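Beta-galactosidase (PDB 3OGV) probably hydrolyses terminal non-reducing beta-D-galactose residues of beta-D-galactosides, as a member of glycosyl hydrolase family 35. Local coordinates at residues 283-288 / 935-940; 290-295 / 337-342. One frame throughout, in Å; residues are numbered along the deposited sequence.

Contact 1: 283-288 / 935-940; sequences AFDPFG and IGPQTE. With NAG (2-acetamido-2-deoxy-beta-D-glucopyranose), chain C; NAG (2-acetamido-2-deoxy-beta-D-glucopyranose), chain B; GLC (alpha-D-glucopyranose), chain D; PTQ (2-phenylethyl 1-thio-beta-D-galactopyranoside), chain E.
Ile-935 meets Phe-287 and Gly-288 with its shorter branch. Its CG2 lies opposite the backbone N across the CA-CB bond. This methyl packs 3.8 Å from Phe-287 CB. The carbonyl oxygen of Ile-935 is 3.4 Å from Gly-288 CA in a CA-H...O contact. The same oxygen accepts a hydrogen bond from O6 of the chain B NAG, at 2.8 Å. That sugar oxygen also lies near Gly-288 CA, so this NAG rests against both loops. Gly-936 O takes the one hydrogen bond between the segments, from Gly-288 N at 2.9 Å. The N-H...O angle is 175°, but the donor stands above the carbonyl plane. Phe-287 turns its edge to the same oxygen, with CD1 3.3 Å from Gly-936 O. Its CG is anti to the carbonyl carbon (chi1 -82°), which sets the ring beside that oxygen. A side chain on Gly-936 would run into O7 of the chain C NAG. A cis peptide leads into Pro-937, whose CD lies 3.8 Å from Pro-286 O. Pro-937 CG slides past the carboxylate of Asp-285, 3.8 Å from OD2. That oxygen has its polar partners elsewhere, Tyr-339 OH and the backbone N of Gly-291. Further on, Gln-938 NE2 bonds to Glu-940 O within its own loop, and its OE1 is held by Ser-341 N. The contact thus joins the catalytic family 35 domain to a late beta domain through one straight backbone bond and proline and methyl packing. Backbone oxygens carry the polar part, and no charged pair spans the two segments.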
ATOM      1  N   ALA A 283       9.067  -0.397   0.577  1.00  7.60           N
ATOM      2  CA  ALA A 283       9.692   0.930   0.861  1.00  8.15           C
ATOM      3  C   ALA A 283       9.026   1.881  -0.100  1.00  7.25           C
ATOM      4  O   ALA A 283       8.576   1.489  -1.194  1.00  8.55           O
ATOM      5  CB  ALA A 283      11.190   0.888   0.579  1.00  9.23           C
ATOM      6  N   PHE A 284       9.065   3.160   0.234  1.00  7.90           N
ATOM      7  CA  PHE A 284       8.695   4.220  -0.758  1.00  9.43           C
ATOM      8  C   PHE A 284       9.915   4.446  -1.670  1.00  9.13           C
ATOM      9  O   PHE A 284      11.018   3.953  -1.439  1.00  9.70           O
ATOM     10  CB  PHE A 284       8.222   5.522  -0.022  1.00  8.51           C
ATOM     11  CG  PHE A 284       9.237   6.096   0.937  1.00  7.09           C
ATOM     12  CD1 PHE A 284      10.424   6.707   0.501  1.00  9.94           C
ATOM     13  CD2 PHE A 284       8.964   6.069   2.300  1.00  9.14           C
ATOM     14  CE1 PHE A 284      11.374   7.259   1.439  1.00  8.70           C
ATOM     15  CE2 PHE A 284       9.859   6.652   3.241  1.00 11.13           C
ATOM     16  CZ  PHE A 284      11.040   7.292   2.793  1.00 10.65           C
ATOM     17  N   ASP A 285       9.704   5.239  -2.728  1.00  9.11           N
ATOM     18  CA  ASP A 285      10.743   5.441  -3.761  1.00  8.65           C
ATOM     19  C   ASP A 285      10.516   6.900  -4.303  1.00  6.39           C
ATOM     20  O   ASP A 285       9.380   7.236  -4.640  1.00  8.50           O
ATOM     21  CB  ASP A 285      10.651   4.373  -4.902  1.00  8.68           C
ATOM     22  CG  ASP A 285      11.910   4.345  -5.756  1.00  9.15           C
ATOM     23  OD1 ASP A 285      13.083   4.310  -5.277  1.00  9.79           O
ATOM     24  OD2 ASP A 285      11.698   4.227  -7.000  1.00  9.89           O
ATOM     25  N   PRO A 286      11.615   7.683  -4.371  1.00  7.03           N
ATOM     26  CA  PRO A 286      11.482   9.097  -4.818  1.00  8.38           C
ATOM     27  C   PRO A 286      11.543   9.173  -6.355  1.00  8.29           C
ATOM     28  O   PRO A 286      11.989   8.280  -7.039  1.00  8.88           O
ATOM     29  CB  PRO A 286      12.726   9.782  -4.212  1.00  8.25           C
ATOM     30  CG  PRO A 286      13.798   8.647  -4.231  1.00  8.59           C
ATOM     31  CD  PRO A 286      12.965   7.378  -3.845  1.00  8.94           C
ATOM     32  N   PHE A 287      11.195  10.400  -6.847  1.00  8.01           N
ATOM     33  CA  PHE A 287      11.682  10.703  -8.198  1.00  8.72           C
ATOM     34  C   PHE A 287      13.175  10.496  -8.233  1.00  7.99           C
ATOM     35  O   PHE A 287      13.901  10.790  -7.276  1.00  9.48           O
ATOM     36  CB  PHE A 287      11.332  12.198  -8.593  1.00  7.77           C
ATOM     37  CG  PHE A 287       9.943  12.403  -9.099  1.00  8.05           C
ATOM     38  CD1 PHE A 287       9.651  12.060 -10.459  1.00  9.53           C
ATOM     39  CD2 PHE A 287       8.890  12.927  -8.306  1.00  8.59           C
ATOM     40  CE1 PHE A 287       8.367  12.261 -10.992  1.00 10.63           C
ATOM     41  CE2 PHE A 287       7.633  13.158  -8.841  1.00  9.74           C
ATOM     42  CZ  PHE A 287       7.348  12.838 -10.152  1.00 11.41           C
ATOM     43  N   GLY A 288      13.656  10.007  -9.382  1.00  9.27           N
ATOM     44  CA  GLY A 288      15.022   9.633  -9.497  1.00 10.35           C
ATOM     45  C   GLY A 288      15.467   8.365  -8.732  1.00  9.89           C
ATOM     46  O   GLY A 288      16.647   8.088  -8.623  1.00 11.76           O
ATOM     47  N   ILE A 935      14.143  12.753 -15.264  1.00  9.83           N
ATOM     48  CA  ILE A 935      14.303  12.476 -13.815  1.00  9.97           C
ATOM     49  C   ILE A 935      13.893  10.988 -13.513  1.00  8.97           C
ATOM     50  O   ILE A 935      14.676  10.354 -12.794  1.00 10.20           O
ATOM     51  CB  ILE A 935      13.509  13.466 -12.963  1.00  8.97           C
ATOM     52  CG1 ILE A 935      14.046  14.906 -13.241  1.00 10.79           C
ATOM     53  CG2 ILE A 935      13.752  13.120 -11.417  1.00 10.75           C
ATOM     54  CD1 ILE A 935      13.326  15.994 -12.361  1.00 10.42           C
ATOM     55  N   GLY A 936      12.749  10.539 -13.989  1.00  8.92           N
ATOM     56  CA  GLY A 936      12.366   9.136 -13.807  1.00  9.38           C
ATOM     57  C   GLY A 936      11.995   8.853 -12.349  1.00  9.04           C
ATOM     58  O   GLY A 936      11.772   9.764 -11.545  1.00  9.99           O
ATOM     59  N   PRO A 937      11.791   7.539 -12.000  1.00  9.19           N
ATOM     60  CA  PRO A 937      12.162   6.373 -12.791  1.00  9.45           C
ATOM     61  C   PRO A 937      10.938   5.791 -13.522  1.00 10.64           C
ATOM     62  O   PRO A 937      11.129   4.765 -14.248  1.00 12.15           O
ATOM     63  CB  PRO A 937      12.607   5.392 -11.737  1.00  9.86           C
ATOM     64  CG  PRO A 937      11.648   5.688 -10.525  1.00  9.17           C
ATOM     65  CD  PRO A 937      11.415   7.204 -10.617  1.00  9.52           C
ATOM     66  N   GLN A 938       9.732   6.302 -13.331  1.00  8.41           N
ATOM     67  CA  GLN A 938       8.565   5.564 -13.820  1.00  9.38           C
ATOM     68  C   GLN A 938       8.409   5.705 -15.330  1.00  9.82           C
ATOM     69  O   GLN A 938       8.253   6.844 -15.869  1.00 10.14           O
ATOM     70  CB  GLN A 938       7.291   6.015 -13.070  1.00  8.97           C
ATOM     71  CG  GLN A 938       6.082   5.134 -13.426  1.00  8.54           C
ATOM     72  CD  GLN A 938       4.909   5.315 -12.505  1.00  9.14           C
ATOM     73  OE1 GLN A 938       4.913   6.298 -11.696  1.00  8.52           O
ATOM     74  NE2 GLN A 938       3.890   4.449 -12.591  1.00  8.10           N
ATOM     75  N   THR A 939       8.292   4.569 -16.005  1.00  9.28           N
ATOM     76  CA  THR A 939       7.903   4.528 -17.425  1.00  9.62           C
ATOM     77  C   THR A 939       6.640   3.824 -17.705  1.00  8.81           C
ATOM     78  O   THR A 939       6.008   4.003 -18.748  1.00 11.89           O
ATOM     79  CB  THR A 939       9.026   3.895 -18.314  1.00 11.24           C
ATOM     80  OG1 THR A 939       9.320   2.615 -17.716  1.00 12.65           O
ATOM     81  CG2 THR A 939      10.322   4.765 -18.351  1.00 12.02           C
ATOM     82  N   GLU A 940       6.169   2.949 -16.789  1.00  8.97           N
ATOM     83  CA  GLU A 940       5.007   2.174 -16.967  1.00  8.97           C
ATOM     84  C   GLU A 940       3.889   2.538 -15.995  1.00  8.62           C
ATOM     85  O   GLU A 940       4.192   2.536 -14.752  1.00  9.63           O
ATOM     86  CB  GLU A 940       5.350   0.639 -16.730  1.00 11.29           C
ATOM     87  CG  GLU A 940       4.086  -0.271 -16.892  1.00 13.21           C
ATOM     88  CD  GLU A 940       4.434  -1.727 -17.009  1.00 19.01           C
ATOM     89  OE1 GLU A 940       5.632  -2.056 -17.132  1.00 24.60           O
ATOM     90  OE2 GLU A 940       3.454  -2.469 -17.144  1.00 18.25           O
TER
HETATM   91  C1  NAG C   1      15.479   8.318 -18.957  1.00 11.39           C
HETATM   92  C2  NAG C   1      15.128   8.396 -17.430  1.00 11.96           C
HETATM   93  C3  NAG C   1      16.048   9.442 -16.803  1.00 12.42           C
HETATM   94  C4  NAG C   1      17.527   9.121 -16.997  1.00 14.64           C
HETATM   95  C5  NAG C   1      17.763   8.946 -18.559  1.00 15.49           C
HETATM   96  C6  NAG C   1      19.202   8.582 -18.908  1.00 22.32           C
HETATM   97  C7  NAG C   1      12.788   7.885 -16.927  1.00 11.31           C
HETATM   98  C8  NAG C   1      11.400   8.329 -17.066  1.00 12.17           C
HETATM   99  N2  NAG C   1      13.755   8.728 -17.311  1.00 11.50           N
HETATM  100  O3  NAG C   1      15.795   9.421 -15.408  1.00 13.03           O
HETATM  101  O4  NAG C   1      18.294  10.282 -16.613  1.00 15.54           O
HETATM  102  O5  NAG C   1      16.802   7.993 -19.086  1.00 16.09           O
HETATM  103  O6  NAG C   1      19.448   7.377 -18.262  1.00 28.43           O
HETATM  104  O7  NAG C   1      13.127   6.785 -16.396  1.00 15.05           O
HETATM  105  C1  NAG B   2      19.137  10.083 -15.480  1.00 14.19           C
HETATM  106  C2  NAG B   2      20.189  11.200 -15.462  1.00 20.47           C
HETATM  107  C3  NAG B   2      20.988  11.254 -14.164  1.00 17.10           C
HETATM  108  C4  NAG B   2      19.994  11.203 -12.972  1.00 14.08           C
HETATM  109  C5  NAG B   2      18.974  10.065 -13.119  1.00 13.24           C
HETATM  110  C6  NAG B   2      17.959   9.980 -11.937  1.00 10.73           C
HETATM  111  C7  NAG B   2      21.115  11.820 -17.680  1.00 29.98           C
HETATM  112  C8  NAG B   2      22.150  11.478 -18.716  1.00 34.96           C
HETATM  113  N2  NAG B   2      21.131  11.037 -16.592  1.00 25.54           N
HETATM  114  O3  NAG B   2      21.738  12.462 -14.141  1.00 21.48           O
HETATM  115  O4  NAG B   2      20.859  10.949 -11.877  1.00 14.68           O
HETATM  116  O5  NAG B   2      18.279  10.258 -14.337  1.00 13.23           O
HETATM  117  O6  NAG B   2      17.177  11.162 -11.880  1.00 11.36           O
HETATM  118  O7  NAG B   2      20.362  12.806 -17.841  1.00 32.76           O
HETATM  119  C1  GLC D   7      13.871  10.328  -0.396  1.00 13.17           C
HETATM  120  C2  GLC D   7      12.451  10.790  -0.101  1.00 14.59           C
HETATM  121  C3  GLC D   7      12.376  11.707   1.099  1.00 16.11           C
HETATM  122  C4  GLC D   7      12.925  10.942   2.277  1.00 15.02           C
HETATM  123  C5  GLC D   7      14.380  10.543   1.974  1.00 14.78           C
HETATM  124  C6  GLC D   7      15.081   9.808   3.114  1.00 17.15           C
HETATM  125  O2  GLC D   7      11.960  11.408  -1.264  1.00 15.46           O
HETATM  126  O3  GLC D   7      10.996  12.033   1.331  1.00 21.16           O
HETATM  127  O4  GLC D   7      12.947  11.822   3.415  1.00 19.53           O
HETATM  128  O5  GLC D   7      14.347   9.770   0.823  1.00 14.58           O
HETATM  129  O6  GLC D   7      14.378   8.591   3.326  1.00 17.50           O
HETATM  130  C1  PTQ E1024       5.670   5.816   8.829  1.00  7.38           C
HETATM  131  O1  PTQ E1024       6.507   5.823   7.644  1.00  9.24           O
HETATM  132  S1  PTQ E1024       6.668   6.644  10.138  1.00 10.93           S
HETATM  133  C2  PTQ E1024       4.376   6.538   8.665  1.00  7.18           C
HETATM  134  O2  PTQ E1024       3.553   6.431   9.792  1.00  8.05           O
HETATM  135  C3  PTQ E1024       3.617   6.141   7.398  1.00  6.15           C
HETATM  136  O3  PTQ E1024       2.558   7.023   7.171  1.00  7.13           O
HETATM  137  C4  PTQ E1024       4.561   6.050   6.215  1.00  6.12           C
HETATM  138  O4  PTQ E1024       4.944   7.431   5.915  1.00  8.44           O
HETATM  139  C5  PTQ E1024       5.780   5.233   6.458  1.00  7.23           C
HETATM  140  O5  PTQ E1024       6.295   4.652   4.231  1.00  8.12           O
HETATM  141  C6  PTQ E1024       6.901   5.187   5.473  1.00  7.37           C
HETATM  142  C7  PTQ E1024       8.092   5.534  10.253  1.00 11.22           C
HETATM  143  C8  PTQ E1024       9.233   6.111  11.050  1.00 11.39           C
HETATM  144  C9  PTQ E1024      10.397   5.204  11.086  1.00 11.70           C
HETATM  145  C10 PTQ E1024      11.372   5.290  10.100  1.00 14.62           C
HETATM  146  C11 PTQ E1024      12.436   4.363  10.134  1.00 15.43           C
HETATM  147  C12 PTQ E1024      12.479   3.377  11.145  1.00 15.17           C
HETATM  148  C13 PTQ E1024      11.468   3.316  12.072  1.00 13.15           C
HETATM  149  C14 PTQ E1024      10.434   4.161  12.022  1.00 12.64           C

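Contact 2: 290-295 / 337-342; sequences WGFEQC and GGYTSY. With MAN (alpha-D-mannopyranose), chain F; GLC (alpha-D-glucopyranose), chain D.
The Phe-292 ring has Tyr-339 OH over one face, 3.6 Å from CD2. Ser-341 lies at its edge: CB is in the ring plane, and the carbonyl O is 3.2 Å from CE2. The two rings come from opposite directions and meet obliquely, with centroids 5.6 Å apart and planes at 36°. At the edge of the Tyr-339 ring, in its plane, sits a water. It donates to Tyr-339 OH at 2.8 Å and accepts from Phe-292 N at 3.0 Å. The water so ties the tyrosine to the first turn of helix 292-298. The hydroxyl is also hydrogen-bonded to Asp-285 OD2. Gly-291 is the N-cap of that helix. Ser-341 OG points anti to the backbone N (chi1 180°) and passes 3.3 Å from Phe-292 CD2; its polar partner is Glu-350. The Trp-290 indole meets a mannose at its edge, NE1 giving a hydrogen bond to MAN O4 at 3.1 Å. A leucine here lacks the indole N-H, so mannose O4 would probably lose its bond to this side chain, with Asp-245 still holding the sugar. Beyond the rings, Tyr-342 OH bonds Glu-122, a galactose-binding residue. Cys-295, on the helix, forms a disulfide with Cys-246. The arrangement belongs to the loops that follow barrel strands 275-280 and 318-321, the side of a TIM barrel where family 35 enzymes carry their galactose site.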
ATOM      1  N   TRP A 290      14.913   4.073  -7.552  1.00  9.75           N
ATOM      2  CA  TRP A 290      15.415   2.780  -8.064  1.00 10.28           C
ATOM      3  C   TRP A 290      14.313   1.983  -8.741  1.00 10.21           C
ATOM      4  O   TRP A 290      14.615   0.954  -9.381  1.00 11.96           O
ATOM      5  CB  TRP A 290      16.036   1.942  -6.878  1.00 11.63           C
ATOM      6  CG  TRP A 290      17.106   2.710  -6.245  1.00 12.47           C
ATOM      7  CD1 TRP A 290      17.072   3.389  -5.047  1.00 11.80           C
ATOM      8  CD2 TRP A 290      18.397   2.951  -6.827  1.00 12.78           C
ATOM      9  NE1 TRP A 290      18.289   4.028  -4.863  1.00 14.18           N
ATOM     10  CE2 TRP A 290      19.094   3.824  -5.960  1.00 13.42           C
ATOM     11  CE3 TRP A 290      19.000   2.563  -8.039  1.00 15.45           C
ATOM     12  CZ2 TRP A 290      20.441   4.286  -6.239  1.00 17.75           C
ATOM     13  CZ3 TRP A 290      20.328   3.040  -8.312  1.00 21.47           C
ATOM     14  CH2 TRP A 290      21.003   3.897  -7.429  1.00 16.20           C
ATOM     15  N   GLY A 291      13.037   2.375  -8.579  1.00  9.80           N
ATOM     16  CA  GLY A 291      11.892   1.624  -9.034  1.00 10.49           C
ATOM     17  C   GLY A 291      11.408   0.605  -7.997  1.00  8.75           C
ATOM     18  O   GLY A 291      12.246   0.047  -7.252  1.00 10.51           O
ATOM     19  N   PHE A 292      10.155   0.343  -8.008  1.00  8.66           N
ATOM     20  CA  PHE A 292       9.589  -0.587  -6.996  1.00  8.93           C
ATOM     21  C   PHE A 292       9.900  -2.039  -7.220  1.00 10.32           C
ATOM     22  O   PHE A 292       9.810  -2.822  -6.270  1.00  9.76           O
ATOM     23  CB  PHE A 292       8.090  -0.338  -6.889  1.00  9.03           C
ATOM     24  CG  PHE A 292       7.710   0.969  -6.181  1.00  9.03           C
ATOM     25  CD1 PHE A 292       8.127   1.216  -4.874  1.00  8.74           C
ATOM     26  CD2 PHE A 292       6.943   1.938  -6.828  1.00  7.89           C
ATOM     27  CE1 PHE A 292       7.802   2.366  -4.145  1.00  9.24           C
ATOM     28  CE2 PHE A 292       6.601   3.139  -6.134  1.00  9.06           C
ATOM     29  CZ  PHE A 292       7.017   3.339  -4.795  1.00  8.89           C
ATOM     30  N   GLU A 293      10.334  -2.428  -8.421  1.00  9.99           N
ATOM     31  CA  GLU A 293      10.840  -3.808  -8.544  1.00 11.80           C
ATOM     32  C   GLU A 293      12.049  -3.992  -7.705  1.00 11.14           C
ATOM     33  O   GLU A 293      12.195  -5.034  -6.955  1.00 13.06           O
ATOM     34  CB  GLU A 293      11.197  -4.111  -9.996  1.00 13.02           C
ATOM     35  CG  GLU A 293      11.085  -5.566 -10.219  1.00 25.26           C
ATOM     36  CD  GLU A 293       9.661  -6.163 -10.088  1.00 23.56           C
ATOM     37  OE1 GLU A 293       8.431  -5.593  -9.867  1.00 17.58           O
ATOM     38  OE2 GLU A 293       9.781  -7.338 -10.129  1.00 31.38           O
ATOM     39  N   GLN A 294      12.973  -3.035  -7.654  1.00 11.24           N
ATOM     40  CA  GLN A 294      14.153  -3.112  -6.855  1.00 12.10           C
ATOM     41  C   GLN A 294      13.771  -3.023  -5.320  1.00 12.06           C
ATOM     42  O   GLN A 294      14.311  -3.776  -4.474  1.00 13.01           O
ATOM     43  CB  GLN A 294      15.140  -2.024  -7.192  1.00 14.68           C
ATOM     44  CG  GLN A 294      16.475  -2.282  -6.698  1.00 19.52           C
ATOM     45  CD  GLN A 294      17.613  -1.612  -7.510  1.00 16.55           C
ATOM     46  OE1 GLN A 294      17.775  -1.768  -8.798  1.00 23.36           O
ATOM     47  NE2 GLN A 294      18.438  -0.942  -6.783  1.00 16.10           N
ATOM     48  N   CYS A 295      12.713  -2.245  -4.940  1.00 10.78           N
ATOM     49  CA  CYS A 295      12.277  -2.271  -3.556  1.00 11.57           C
ATOM     50  C   CYS A 295      11.756  -3.685  -3.192  1.00 10.80           C
ATOM     51  O   CYS A 295      11.942  -4.109  -2.054  1.00 11.87           O
ATOM     52  CB  CYS A 295      11.186  -1.226  -3.347  1.00 10.84           C
ATOM     53  SG  CYS A 295      11.807   0.476  -3.586  1.00 15.80           S
ATOM     54  N   GLY A 337       8.127  13.801  -2.470  1.00  7.53           N
ATOM     55  CA  GLY A 337       9.164  12.819  -2.297  1.00  8.81           C
ATOM     56  C   GLY A 337       8.904  11.435  -2.858  1.00  7.66           C
ATOM     57  O   GLY A 337       9.680  10.509  -2.577  1.00  8.46           O
ATOM     58  N   GLY A 338       7.822  11.309  -3.628  1.00  7.70           N
ATOM     59  CA  GLY A 338       7.462  10.126  -4.389  1.00  7.99           C
ATOM     60  C   GLY A 338       6.903  10.525  -5.710  1.00  8.03           C
ATOM     61  O   GLY A 338       6.781  11.752  -6.044  1.00  8.07           O
ATOM     62  N   TYR A 339       6.544   9.563  -6.528  1.00  7.81           N
ATOM     63  CA  TYR A 339       6.027   9.772  -7.897  1.00  7.28           C
ATOM     64  C   TYR A 339       4.688   9.108  -8.034  1.00  6.37           C
ATOM     65  O   TYR A 339       3.965   8.960  -7.015  1.00  9.13           O
ATOM     66  CB  TYR A 339       7.079   9.412  -8.976  1.00  7.36           C
ATOM     67  CG  TYR A 339       7.666   8.003  -8.776  1.00  7.56           C
ATOM     68  CD1 TYR A 339       8.839   7.841  -7.990  1.00  8.41           C
ATOM     69  CD2 TYR A 339       7.094   6.894  -9.371  1.00  7.87           C
ATOM     70  CE1 TYR A 339       9.444   6.543  -7.770  1.00  8.43           C
ATOM     71  CE2 TYR A 339       7.675   5.617  -9.183  1.00  7.65           C
ATOM     72  CZ  TYR A 339       8.801   5.493  -8.430  1.00  8.41           C
ATOM     73  OH  TYR A 339       9.387   4.230  -8.256  1.00  9.01           O
ATOM     74  N   THR A 340       4.192   8.821  -9.241  1.00  6.85           N
ATOM     75  CA  THR A 340       2.816   8.371  -9.369  1.00  7.54           C
ATOM     76  C   THR A 340       2.565   6.973  -8.709  1.00  6.45           C
ATOM     77  O   THR A 340       1.588   6.834  -7.958  1.00  7.74           O
ATOM     78  CB  THR A 340       2.291   8.283 -10.830  1.00  8.02           C
ATOM     79  OG1 THR A 340       2.632   9.557 -11.455  1.00  8.45           O
ATOM     80  CG2 THR A 340       0.794   8.045 -10.879  1.00  8.73           C
ATOM     81  N   SER A 341       3.476   6.029  -8.955  1.00  6.96           N
ATOM     82  CA  SER A 341       3.207   4.675  -8.400  1.00  6.85           C
ATOM     83  C   SER A 341       3.348   4.725  -6.879  1.00  5.78           C
ATOM     84  O   SER A 341       4.263   5.316  -6.335  1.00  6.57           O
ATOM     85  CB  SER A 341       4.289   3.823  -9.010  1.00  7.24           C
ATOM     86  OG  SER A 341       4.109   2.452  -8.517  1.00  8.09           O
ATOM     87  N   TYR A 342       2.503   3.908  -6.239  1.00  6.85           N
ATOM     88  CA  TYR A 342       2.754   3.599  -4.787  1.00  6.94           C
ATOM     89  C   TYR A 342       2.766   2.030  -4.666  1.00  7.13           C
ATOM     90  O   TYR A 342       2.264   1.470  -3.708  1.00  8.01           O
ATOM     91  CB  TYR A 342       1.682   4.223  -3.853  1.00  6.83           C
ATOM     92  CG  TYR A 342       2.175   4.341  -2.423  1.00  5.89           C
ATOM     93  CD1 TYR A 342       3.311   5.013  -2.110  1.00  6.47           C
ATOM     94  CD2 TYR A 342       1.396   3.756  -1.383  1.00  6.47           C
ATOM     95  CE1 TYR A 342       3.729   5.222  -0.737  1.00  6.56           C
ATOM     96  CE2 TYR A 342       1.774   3.965  -0.032  1.00  6.53           C
ATOM     97  CZ  TYR A 342       2.910   4.642   0.239  1.00  7.24           C
ATOM     98  OH  TYR A 342       3.243   4.879   1.579  1.00  7.18           O
TER
HETATM   99  C1  MAN F   5      20.093  10.332  -3.579  1.00 14.79           C
HETATM  100  C2  MAN F   5      20.004   9.890  -2.086  1.00 13.01           C
HETATM  101  C3  MAN F   5      20.256   8.370  -2.097  1.00 16.01           C
HETATM  102  C4  MAN F   5      19.379   7.601  -3.114  1.00 14.45           C
HETATM  103  C5  MAN F   5      19.473   8.184  -4.520  1.00 12.80           C
HETATM  104  C6  MAN F   5      18.349   7.714  -5.440  1.00 12.29           C
HETATM  105  O2  MAN F   5      18.637  10.065  -1.663  1.00 14.34           O
HETATM  106  O3  MAN F   5      20.118   7.908  -0.759  1.00 16.52           O
HETATM  107  O4  MAN F   5      19.737   6.219  -3.200  1.00 14.26           O
HETATM  108  O5  MAN F   5      19.208   9.631  -4.467  1.00 12.59           O
HETATM  109  O6  MAN F   5      16.987   7.865  -4.943  1.00 13.24           O
HETATM  110  C1  GLC D   7      13.871  10.328  -0.396  1.00 13.17           C
HETATM  111  C2  GLC D   7      12.451  10.790  -0.101  1.00 14.59           C
HETATM  112  C3  GLC D   7      12.376  11.707   1.099  1.00 16.11           C
HETATM  113  C4  GLC D   7      12.925  10.942   2.277  1.00 15.02           C
HETATM  114  C5  GLC D   7      14.380  10.543   1.974  1.00 14.78           C
HETATM  115  C6  GLC D   7      15.081   9.808   3.114  1.00 17.15           C
HETATM  116  O2  GLC D   7      11.960  11.408  -1.264  1.00 15.46           O
HETATM  117  O3  GLC D   7      10.996  12.033   1.331  1.00 21.16           O
HETATM  118  O4  GLC D   7      12.947  11.822   3.415  1.00 19.53           O
HETATM  119  O5  GLC D   7      14.347   9.770   0.823  1.00 14.58           O
HETATM  120  O6  GLC D   7      14.378   8.591   3.326  1.00 17.50           O
HETATM  121  O   HOH W   1       8.627   2.112  -9.868  1.00 12.08           O

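Along the chain, strand 275-280 of the barrel leads into segment 283-288, and segment 290-295 follows almost at once. Contact 2 closes first: the chain passes strand 318-321 and returns at 337-342, a loop of 41 residues. Contact 1 closes a loop of 646 residues, far longer, when 935-940 arrives after strand 926-932. The shorter loop lies wholly within the longer one, and the two do not cross. Their centres are about 5 Å apart. Ala-283 O is 3.2 Å from Phe-292 CE1, and Pro-286 O is 3.2 Å from Tyr-339 CE1. Contact 2 joins two barrel loops; contact 1 sets a beta domain against them. Both touch the same glucose.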